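Local coordinates for gifsy-2 prophage ATP-binding sugar transporter-like protein (Salmonella typhimurium LT2, PDB 2PP6), which is of unestablished function but may bind ATP and take part in sugar transport, at residues V70-G74 / S75-V79. Sequence-based numbering, arbitrary orientation.
Sequences VVLRG and SEFTV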
loop_
_atom_site.group_PDB
_atom_site.type_symbol
_atom_site.label_atom_id
_atom_site.label_comp_id
_atom_site.label_asym_id
_atom_site.label_seq_id
_atom_site.Cartn_x
_atom_site.Cartn_y
_atom_site.Cartn_z
ATOM N N VAL A 70 10.881 -7.751 -31.481
ATOM C CA VAL A 70 10.822 -6.674 -30.519
ATOM C C VAL A 70 12.005 -5.759 -30.708
ATOM O O VAL A 70 13.136 -6.210 -30.591
ATOM C CB VAL A 70 10.893 -7.233 -29.093
ATOM C CG1 VAL A 70 10.965 -6.090 -28.088
ATOM C CG2 VAL A 70 9.704 -8.135 -28.836
ATOM N N VAL A 71 11.773 -4.483 -31.001
ATOM C CA VAL A 71 12.902 -3.572 -31.139
ATOM C C VAL A 71 13.124 -2.909 -29.796
ATOM O O VAL A 71 12.271 -2.169 -29.306
ATOM C CB VAL A 71 12.658 -2.478 -32.171
ATOM C CG1 VAL A 71 13.876 -1.569 -32.228
ATOM C CG2 VAL A 71 12.373 -3.098 -33.530
ATOM N N LEU A 72 14.273 -3.171 -29.197
ATOM C CA LEU A 72 14.579 -2.616 -27.888
ATOM C C LEU A 72 15.964 -2.005 -27.874
ATOM O O LEU A 72 16.947 -2.657 -28.205
ATOM C CB LEU A 72 14.461 -3.725 -26.832
ATOM C CG LEU A 72 15.170 -3.576 -25.491
ATOM C CD1 LEU A 72 14.860 -2.229 -24.884
ATOM C CD2 LEU A 72 14.709 -4.679 -24.572
ATOM N N ARG A 73 16.030 -0.742 -27.489
ATOM C CA ARG A 73 17.285 -0.025 -27.446
ATOM C C ARG A 73 18.081 -0.075 -28.755
ATOM O O ARG A 73 19.307 -0.063 -28.757
ATOM C CB ARG A 73 18.113 -0.522 -26.272
ATOM C CG ARG A 73 17.933 0.369 -25.078
ATOM C CD ARG A 73 18.487 -0.218 -23.807
ATOM N NE ARG A 73 18.392 0.768 -22.734
ATOM C CZ ARG A 73 18.607 0.502 -21.452
ATOM N NH1 ARG A 73 18.928 -0.732 -21.083
ATOM N NH2 ARG A 73 18.507 1.469 -20.546
ATOM N N GLY A 74 17.370 -0.116 -29.873
ATOM C CA GLY A 74 18.030 -0.128 -31.158
ATOM C C GLY A 74 18.325 -1.499 -31.712
ATOM O O GLY A 74 18.760 -1.615 -32.853
ATOM N N SER A 75 18.087 -2.545 -30.929
ATOM C CA SER A 75 18.368 -3.899 -31.401
ATOM C C SER A 75 17.100 -4.709 -31.565
ATOM O O SER A 75 16.097 -4.452 -30.900
ATOM C CB SER A 75 19.312 -4.605 -30.433
ATOM O OG SER A 75 20.202 -3.671 -29.843
ATOM N N GLU A 76 17.148 -5.693 -32.453
ATOM C CA GLU A 76 15.988 -6.530 -32.710
ATOM C C GLU A 76 16.078 -7.832 -31.928
ATOM O O GLU A 76 17.138 -8.427 -31.818
ATOM C CB GLU A 76 15.863 -6.808 -34.214
ATOM C CG GLU A 76 14.475 -7.282 -34.636
ATOM C CD GLU A 76 14.180 -7.041 -36.112
ATOM O OE1 GLU A 76 14.887 -7.621 -36.964
ATOM O OE2 GLU A 76 13.237 -6.268 -36.415
ATOM N N PHE A 77 14.956 -8.258 -31.369
ATOM C CA PHE A 77 14.905 -9.479 -30.590
ATOM C C PHE A 77 13.713 -10.300 -31.027
ATOM O O PHE A 77 12.886 -9.854 -31.811
ATOM C CB PHE A 77 14.741 -9.182 -29.093
ATOM C CG PHE A 77 15.873 -8.406 -28.480
ATOM C CD1 PHE A 77 15.934 -7.015 -28.596
ATOM C CD2 PHE A 77 16.845 -9.056 -27.725
ATOM C CE1 PHE A 77 16.944 -6.278 -27.959
ATOM C CE2 PHE A 77 17.867 -8.330 -27.078
ATOM C CZ PHE A 77 17.912 -6.938 -27.196
ATOM N N THR A 78 13.630 -11.512 -30.503
ATOM C CA THR A 78 12.522 -12.391 -30.805
ATOM C C THR A 78 12.037 -12.949 -29.471
ATOM O O THR A 78 12.828 -13.381 -28.631
ATOM C CB THR A 78 12.958 -13.530 -31.757
ATOM O OG1 THR A 78 13.360 -12.960 -33.009
ATOM C CG2 THR A 78 11.818 -14.505 -32.012
ATOM N N VAL A 79 10.732 -12.881 -29.265
ATOM C CA VAL A 79 10.136 -13.384 -28.049
ATOM C C VAL A 79 10.138 -14.900 -28.152
ATOM O O VAL A 79 9.344 -15.482 -28.899
ATOM C CB VAL A 79 8.686 -12.881 -27.894
ATOM C CG1 VAL A 79 7.999 -13.616 -26.745
ATOM C CG2 VAL A 79 8.684 -11.391 -27.646
#
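V70 pairs with F77 through two backbone hydrogen bonds. V70 N donates to F77 O at 2.9 Å, and F77 N donates to V70 O at 2.8 Å, the second bond being more bent (139° at the hydrogen). CG2 of V70, beside the backbone N because CG1 takes the anti position (chi1 175°), meets V79 CG2 at 3.6 Å. V70, F77 and V79 all pack on L93 of strand 88-95. V71 faces E76 in a non-hydrogen-bonded pair; both side chains lie on the other face of the sheet from V70, L72 and F77. The backbone of V71 also bonds to N28 of strand 25-29, where the barrel closes. L72 closes the hairpin: L72 N reaches S75 O at 2.8 Å, and S75 N returns to L72 O at 3.0 Å. L72 CB lies 3.7 Å from F77 CE1, and the edge of the F77 ring meets the carbonyl oxygens of V70 and L72. R73 and G74 form the corner of a type I' turn, the usual link of a two-residue hairpin; the backbone of G74 (phi 91°) is one that calls for glycine. R73 carries its guanidinium away to a salt bridge with E38. Backbone bonds thus fix the antiparallel register, and apolar side chains tie the hairpin into the packing of the beta barrel.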